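Local coordinates for protein mevalonate kinase, putative (Leishmania major, PDB 2HFS) that probably phosphorylates (R)-mevalonate with ATP to give (R)-5-phosphomevalonate, an early step of isoprenoid and sterol biosynthesis, at residues E46-N52 / G97-G103. Numbering follows the deposited sequence.
Sequences ECRLEIN and GLKMFIG
Arg48 and Phe101 form a hydrogen-bonded pair within an antiparallel beta ladder, in which the end of strand 36-52 runs beside strand 97-103 in the mixed sheet of the N-terminal part of the kinase. Their backbones exchange two nearly straight bonds, Phe101 N to Arg48 O at 2.8 Å and Arg48 N to Phe101 O at 3.0 Å. Glu50 and Lys99 repeat this exchange one hydrogen-bonded pair further on; at the end of the ladder Asn52 and Gly97 still exchange both bonds, each donor lying above the acceptor's carbonyl plane.

One face carries Cys47, Leu49, Met100 and Ile102, apolar residues suited to burial. Met100, a selenomethionine, has CG anti to its backbone N (chi1 -172°) and an extended chain, which carries CE along to Cys47 SG, 3.7 Å away. Leu49 lies beside Met100, pointing the same way, with CD2 3.7 Å from Met100 CG. Helix 114-130 packs on Leu49, and His82 of helix 70-88 touches Met100.

The other face is more open and mostly polar. Glu50 and Lys99 run side by side, their aliphatic parts meeting at 4.0 Å (Glu50 CG to Lys99 CB), while the opposite charges, not in contact, may attract weakly. Lys99 CG and CD pass obliquely across the Asn52 amide, CG near ND2 and CD 3.6 Å from Asn52 OD1. Phe101 stays only partly exposed because Arg48 CD, obliquely placed, Asp61 and Gln63 flank it.

A sheet with helices packed against its apolar face and a mostly polar face opposite is consistent with the ribosomal protein S5-like fold of the GHMP kinase N-terminal domain.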
loop_
_atom_site.group_PDB
_atom_site.type_symbol
_atom_site.label_atom_id
_atom_site.label_comp_id
_atom_site.label_asym_id
_atom_site.label_seq_id
_atom_site.Cartn_x
_atom_site.Cartn_y
_atom_site.Cartn_z
ATOM N N GLU A 46 2.931 -8.458 10.810
ATOM C CA GLU A 46 4.102 -8.864 11.613
ATOM C C GLU A 46 4.581 -10.277 11.249
ATOM O O GLU A 46 3.753 -11.161 10.969
ATOM C CB GLU A 46 3.786 -8.750 13.107
ATOM C CG GLU A 46 4.888 -9.330 13.998
ATOM C CD GLU A 46 4.633 -9.162 15.486
ATOM O OE1 GLU A 46 3.455 -9.095 15.899
ATOM O OE2 GLU A 46 5.632 -9.103 16.243
ATOM N N CYS A 47 5.906 -10.466 11.211
ATOM C CA CYS A 47 6.522 -11.772 10.982
ATOM C C CYS A 47 7.354 -12.170 12.211
ATOM O O CYS A 47 8.147 -11.367 12.734
ATOM C CB CYS A 47 7.379 -11.768 9.702
ATOM S SG CYS A 47 8.370 -13.272 9.502
ATOM N N ARG A 48 7.139 -13.399 12.679
ATOM C CA ARG A 48 7.924 -14.001 13.747
ATOM C C ARG A 48 8.570 -15.239 13.157
ATOM O O ARG A 48 7.925 -15.981 12.386
ATOM C CB ARG A 48 7.031 -14.436 14.916
ATOM C CG ARG A 48 6.397 -13.333 15.744
ATOM C CD ARG A 48 5.470 -13.851 16.875
ATOM N NE ARG A 48 6.237 -14.440 17.975
ATOM C CZ ARG A 48 5.818 -14.574 19.240
ATOM N NH1 ARG A 48 4.614 -14.147 19.608
ATOM N NH2 ARG A 48 6.620 -15.125 20.145
ATOM N N LEU A 49 9.824 -15.459 13.534
ATOM C CA LEU A 49 10.611 -16.582 13.063
ATOM C C LEU A 49 11.237 -17.359 14.216
ATOM O O LEU A 49 11.569 -16.787 15.241
ATOM C CB LEU A 49 11.741 -16.074 12.168
ATOM C CG LEU A 49 11.357 -15.397 10.857
ATOM C CD1 LEU A 49 12.650 -14.950 10.193
ATOM C CD2 LEU A 49 10.596 -16.370 9.941
ATOM N N GLU A 50 11.385 -18.662 14.028
ATOM C CA GLU A 50 12.224 -19.476 14.893
ATOM C C GLU A 50 12.813 -20.649 14.133
ATOM O O GLU A 50 12.264 -21.085 13.120
ATOM C CB GLU A 50 11.437 -19.959 16.088
ATOM C CG GLU A 50 10.190 -20.731 15.724
ATOM C CD GLU A 50 9.453 -21.131 16.974
ATOM O OE1 GLU A 50 8.792 -20.262 17.575
ATOM O OE2 GLU A 50 9.577 -22.298 17.366
ATOM N N ILE A 51 13.935 -21.148 14.632
ATOM C CA ILE A 51 14.640 -22.259 14.007
ATOM C C ILE A 51 13.800 -23.521 14.049
ATOM O O ILE A 51 12.964 -23.687 14.945
ATOM C CB ILE A 51 16.057 -22.427 14.629
ATOM C CG1 ILE A 51 15.997 -22.718 16.136
ATOM C CG2 ILE A 51 16.888 -21.167 14.376
ATOM C CD1 ILE A 51 17.395 -22.922 16.786
ATOM N N ASN A 52 13.962 -24.369 13.037
ATOM C CA ASN A 52 13.225 -25.625 12.951
ATOM C C ASN A 52 14.273 -26.720 12.760
ATOM O O ASN A 52 14.555 -27.112 11.644
ATOM C CB ASN A 52 12.225 -25.563 11.780
ATOM C CG ASN A 52 10.976 -26.435 12.003
ATOM O OD1 ASN A 52 10.694 -26.881 13.117
ATOM N ND2 ASN A 52 10.219 -26.648 10.942
ATOM N N GLY A 97 15.577 -25.670 9.126
ATOM C CA GLY A 97 14.730 -24.688 8.480
ATOM C C GLY A 97 14.233 -23.661 9.473
ATOM O O GLY A 97 14.844 -23.447 10.529
ATOM N N LEU A 98 13.122 -23.023 9.116
ATOM C CA LEU A 98 12.497 -22.009 9.944
ATOM C C LEU A 98 10.989 -22.226 10.006
ATOM O O LEU A 98 10.357 -22.608 9.020
ATOM C CB LEU A 98 12.769 -20.594 9.378
ATOM C CG LEU A 98 14.215 -20.060 9.327
ATOM C CD1 LEU A 98 14.292 -18.705 8.622
ATOM C CD2 LEU A 98 14.853 -19.941 10.708
ATOM N N LYS A 99 10.413 -21.954 11.165
ATOM C CA LYS A 99 8.982 -21.802 11.260
ATOM C C LYS A 99 8.686 -20.313 11.219
ATOM O O LYS A 99 9.302 -19.545 11.961
ATOM C CB LYS A 99 8.455 -22.432 12.552
ATOM C CG LYS A 99 8.297 -23.952 12.432
ATOM C CD LYS A 99 7.969 -24.612 13.774
ATOM C CE LYS A 99 6.491 -24.746 14.007
ATOM N NZ LYS A 99 6.217 -25.541 15.245
HETATM N N MSE A 100 7.747 -19.937 10.355
HETATM C CA MSE A 100 7.363 -18.546 10.121
HETATM C C MSE A 100 5.917 -18.369 10.593
HETATM O O MSE A 100 5.011 -19.095 10.154
HETATM C CB MSE A 100 7.487 -18.245 8.623
HETATM C CG MSE A 100 7.314 -16.788 8.249
HETATM SE SE MSE A 100 7.533 -16.498 6.303
HETATM C CE MSE A 100 7.093 -14.647 6.339
ATOM N N PHE A 101 5.692 -17.429 11.503
ATOM C CA PHE A 101 4.322 -17.073 11.871
ATOM C C PHE A 101 3.997 -15.701 11.297
ATOM O O PHE A 101 4.773 -14.769 11.492
ATOM C CB PHE A 101 4.153 -17.079 13.387
ATOM C CG PHE A 101 2.784 -16.650 13.840
ATOM C CD1 PHE A 101 1.759 -17.592 13.981
ATOM C CD2 PHE A 101 2.517 -15.312 14.123
ATOM C CE1 PHE A 101 0.482 -17.205 14.398
ATOM C CE2 PHE A 101 1.231 -14.907 14.535
ATOM C CZ PHE A 101 0.222 -15.849 14.674
ATOM N N ILE A 102 2.890 -15.576 10.556
ATOM C CA ILE A 102 2.528 -14.243 10.005
ATOM C C ILE A 102 1.245 -13.716 10.618
ATOM O O ILE A 102 0.204 -14.387 10.557
ATOM C CB ILE A 102 2.397 -14.217 8.454
ATOM C CG1 ILE A 102 3.375 -15.169 7.753
ATOM C CG2 ILE A 102 2.566 -12.774 7.933
ATOM C CD1 ILE A 102 3.165 -15.200 6.236
ATOM N N GLY A 103 1.313 -12.493 11.145
ATOM C CA GLY A 103 0.196 -11.878 11.860
ATOM C C GLY A 103 0.045 -10.387 11.639
ATOM O O GLY A 103 0.171 -9.898 10.504
#